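Local atomic coordinates of pyridoxamine 5'-phosphate oxidase family protein (Corynebacterium diphtheriae NCTC 13129, PDB entry 3CP3), a protein that is of unknown function but belongs to the pyridoxamine 5'-phosphate oxidase family, whose split-barrel fold commonly binds FMN. Residues V33-D38 with N72-V77. Numbering follows the deposited sequence.
Sequences VVHRKD and NLNSDV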
ATOM      1  N   VAL A  33       2.983   3.251   4.948  1.00 27.82           N
ATOM      2  CA  VAL A  33       1.729   3.330   5.614  1.00 29.42           C
ATOM      3  C   VAL A  33       1.954   3.985   6.952  1.00 29.52           C
ATOM      4  O   VAL A  33       2.754   3.486   7.772  1.00 28.82           O
ATOM      5  CB  VAL A  33       1.101   1.925   5.828  1.00 29.42           C
ATOM      6  CG1 VAL A  33      -0.216   2.064   6.528  1.00 30.84           C
ATOM      7  CG2 VAL A  33       0.930   1.223   4.453  1.00 30.30           C
ATOM      8  N   VAL A  34       1.197   5.047   7.187  1.00 29.18           N
ATOM      9  CA  VAL A  34       1.351   5.828   8.393  1.00 31.36           C
ATOM     10  C   VAL A  34       0.054   5.918   9.135  1.00 32.99           C
ATOM     11  O   VAL A  34      -1.025   5.604   8.597  1.00 32.81           O
ATOM     12  CB  VAL A  34       1.806   7.279   8.095  1.00 29.87           C
ATOM     13  CG1 VAL A  34       3.132   7.272   7.341  1.00 31.51           C
ATOM     14  CG2 VAL A  34       0.741   8.005   7.264  1.00 28.30           C
ATOM     15  N   HIS A  35       0.175   6.300  10.394  1.00 34.96           N
ATOM     16  CA  HIS A  35      -0.988   6.475  11.205  1.00 38.31           C
ATOM     17  C   HIS A  35      -0.811   7.429  12.299  1.00 39.66           C
ATOM     18  O   HIS A  35       0.277   7.523  12.892  1.00 39.33           O
ATOM     19  CB  HIS A  35      -1.539   5.148  11.758  1.00 38.64           C
ATOM     20  CG  HIS A  35      -0.681   4.472  12.781  1.00 40.00           C
ATOM     21  ND1 HIS A  35       0.499   3.832  12.456  1.00 43.15           N
ATOM     22  CD2 HIS A  35      -0.885   4.232  14.091  1.00 41.29           C
ATOM     23  CE1 HIS A  35       1.005   3.266  13.534  1.00 40.92           C
ATOM     24  NE2 HIS A  35       0.199   3.518  14.545  1.00 41.74           N
ATOM     25  N   ARG A  36      -1.865   8.200  12.568  0.50 40.57           N
ATOM     26  CA  ARG A  36      -1.990   8.951  13.825  0.50 41.22           C
ATOM     27  C   ARG A  36      -3.234   8.376  14.518  0.50 42.31           C
ATOM     28  O   ARG A  36      -4.383   8.636  14.111  0.50 42.24           O
ATOM     29  CB  ARG A  36      -2.080  10.463  13.579  0.50 41.72           C
ATOM     30  CG  ARG A  36      -2.234  11.336  14.839  0.50 40.20           C
ATOM     31  CD  ARG A  36      -2.428  12.829  14.477  0.50 41.15           C
ATOM     32  NE  ARG A  36      -2.946  13.621  15.602  0.50 40.24           N
ATOM     33  CZ  ARG A  36      -2.985  14.953  15.646  0.50 41.42           C
ATOM     34  NH1 ARG A  36      -2.523  15.676  14.630  0.50 42.15           N
ATOM     35  NH2 ARG A  36      -3.476  15.572  16.719  0.50 39.18           N
ATOM     36  N   LYS A  37      -2.978   7.537  15.523  1.00 42.60           N
ATOM     37  CA  LYS A  37      -3.990   6.677  16.169  1.00 43.57           C
ATOM     38  C   LYS A  37      -4.639   5.775  15.123  1.00 43.98           C
ATOM     39  O   LYS A  37      -3.938   4.998  14.445  1.00 45.02           O
ATOM     40  CB  LYS A  37      -5.037   7.489  16.993  1.00 43.31           C
ATOM     41  CG  LYS A  37      -4.438   8.384  18.082  1.00 44.80           C
ATOM     42  CD  LYS A  37      -5.539   8.949  18.991  1.00 45.90           C
ATOM     43  CE  LYS A  37      -5.023  10.078  19.888  1.00 48.00           C
ATOM     44  NZ  LYS A  37      -6.117  10.634  20.779  1.00 47.23           N
ATOM     45  N   ASP A  38      -5.956   5.896  14.950  1.00 43.45           N
ATOM     46  CA  ASP A  38      -6.684   5.060  13.986  1.00 43.60           C
ATOM     47  C   ASP A  38      -6.882   5.631  12.578  1.00 41.60           C
ATOM     48  O   ASP A  38      -7.391   4.907  11.683  1.00 42.43           O
ATOM     49  CB  ASP A  38      -8.053   4.668  14.540  1.00 44.95           C
ATOM     50  CG  ASP A  38      -7.952   3.630  15.632  1.00 49.61           C
ATOM     51  OD1 ASP A  38      -8.471   2.503  15.415  1.00 55.32           O
ATOM     52  OD2 ASP A  38      -7.354   3.943  16.700  1.00 53.01           O
ATOM     53  N   ASN A  72       3.953  14.375  13.786  1.00 40.73           N
ATOM     54  CA  ASN A  72       2.780  13.944  14.587  1.00 40.94           C
ATOM     55  C   ASN A  72       2.219  12.612  14.192  1.00 39.76           C
ATOM     56  O   ASN A  72       1.371  12.077  14.883  1.00 40.98           O
ATOM     57  CB  ASN A  72       1.653  14.991  14.654  1.00 42.53           C
ATOM     58  CG  ASN A  72       1.237  15.512  13.277  1.00 45.62           C
ATOM     59  OD1 ASN A  72       0.891  14.751  12.377  1.00 46.13           O
ATOM     60  ND2 ASN A  72       1.258  16.827  13.132  1.00 48.88           N
ATOM     61  N   LEU A  73       2.658  12.088  13.053  1.00 38.27           N
ATOM     62  CA  LEU A  73       2.390  10.685  12.714  1.00 36.66           C
ATOM     63  C   LEU A  73       3.234   9.812  13.650  1.00 35.61           C
ATOM     64  O   LEU A  73       4.295  10.199  14.101  1.00 35.61           O
ATOM     65  CB  LEU A  73       2.707  10.375  11.262  1.00 35.41           C
ATOM     66  CG  LEU A  73       2.094  11.298  10.173  1.00 37.60           C
ATOM     67  CD1 LEU A  73       2.700  10.963   8.817  1.00 37.89           C
ATOM     68  CD2 LEU A  73       0.619  11.108  10.134  1.00 41.76           C
ATOM     69  N   ASN A  74       2.709   8.674  14.013  1.00 34.21           N
ATOM     70  CA  ASN A  74       3.508   7.754  14.776  1.00 33.50           C
ATOM     71  C   ASN A  74       4.827   7.464  13.991  1.00 31.50           C
ATOM     72  O   ASN A  74       4.819   7.407  12.767  1.00 30.95           O
ATOM     73  CB  ASN A  74       2.667   6.521  14.941  1.00 31.86           C
ATOM     74  CG  ASN A  74       3.045   5.706  16.114  1.00 34.38           C
ATOM     75  OD1 ASN A  74       4.164   5.247  16.217  1.00 33.23           O
ATOM     76  ND2 ASN A  74       2.072   5.402  16.948  1.00 32.00           N
ATOM     77  N   SER A  75       5.936   7.251  14.690  1.00 28.60           N
ATOM     78  CA  SER A  75       7.153   6.815  13.988  1.00 27.46           C
ATOM     79  C   SER A  75       7.011   5.384  13.479  1.00 28.51           C
ATOM     80  O   SER A  75       7.731   4.950  12.560  1.00 27.89           O
ATOM     81  CB  SER A  75       8.395   6.989  14.906  1.00 27.39           C
ATOM     82  OG  SER A  75       8.385   5.991  15.941  1.00 24.13           O
ATOM     83  N   ASP A  76       6.011   4.656  14.001  1.00 28.68           N
ATOM     84  CA  ASP A  76       5.776   3.263  13.631  1.00 28.42           C
ATOM     85  C   ASP A  76       5.016   3.216  12.296  1.00 28.41           C
ATOM     86  O   ASP A  76       3.926   3.813  12.150  1.00 25.85           O
ATOM     87  CB  ASP A  76       4.946   2.565  14.767  1.00 30.27           C
ATOM     88  CG  ASP A  76       4.636   1.094  14.489  1.00 35.16           C
ATOM     89  OD1 ASP A  76       5.490   0.323  13.989  1.00 34.72           O
ATOM     90  OD2 ASP A  76       3.505   0.690  14.843  1.00 41.99           O
ATOM     91  N   VAL A  77       5.622   2.532  11.324  1.00 26.45           N
ATOM     92  CA  VAL A  77       5.150   2.556   9.933  1.00 27.77           C
ATOM     93  C   VAL A  77       5.218   1.158   9.341  1.00 28.94           C
ATOM     94  O   VAL A  77       5.876   0.246   9.900  1.00 29.27           O
ATOM     95  CB  VAL A  77       6.003   3.514   8.996  1.00 28.64           C
ATOM     96  CG1 VAL A  77       5.851   4.990   9.405  1.00 26.30           C
ATOM     97  CG2 VAL A  77       7.518   3.134   8.938  1.00 25.36           C
TER
HETATM   98  O   HOH W   1       2.948   6.087  11.269  1.00 25.59           O
HETATM   99  O   HOH W   2      -0.395   6.986  16.718  1.00 42.92           O
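The backbone N-H of Asn74 donates to His35 O (2.9 Å, nearly straight at 159°), joining the loop directly to strand 29-36 near its end. Two waters extend this polar seam. One accepts from His35 N and lies 2.7 Å from Asn74 O and 2.6 Å from Asp76 O, so that it bridges the two backbones where the segments diverge; the other accepts from both Lys37 N and Asn74 ND2. Asparagine suits this bend because its amide serves two ends: while ND2 holds the second water, OD1 accepts from Asp76 N at 2.9 Å, closing an Asx turn.

The same side chain stacks on His35, whose flat imidazole offers it a face and Asp76 an edge. Asn74 CB makes a CH-pi contact over that face, 4.0 Å from the centroid, while the amide lies stacked at 24° to the ring. His35 CG lies between its own backbone N and carbonyl carbon (chi1 69°), which swings the ring back over the loop although its CB starts off away from it. Asp76 OD2 approaches in the ring plane, 3.8 Å from CE1, while OD1 makes a salt bridge to Arg132.

Apolar packing involves Val34, whose CB meets Leu73 CD1 at 3.9 Å and whose CG1 lies beside Val77 CG1; Phe69 also touches both valines. Beta-branched valines suit extended strands, and the longer leucine reaches in from the loop. At the exposed margin, Arg36 is long enough to run its methylenes past Asn72 O.

Strand 29-36 here meets the start of antiparallel strand 76-83, beside the second subunit, in a curled antiparallel sheet consistent with the split barrel of FMN-binding relatives.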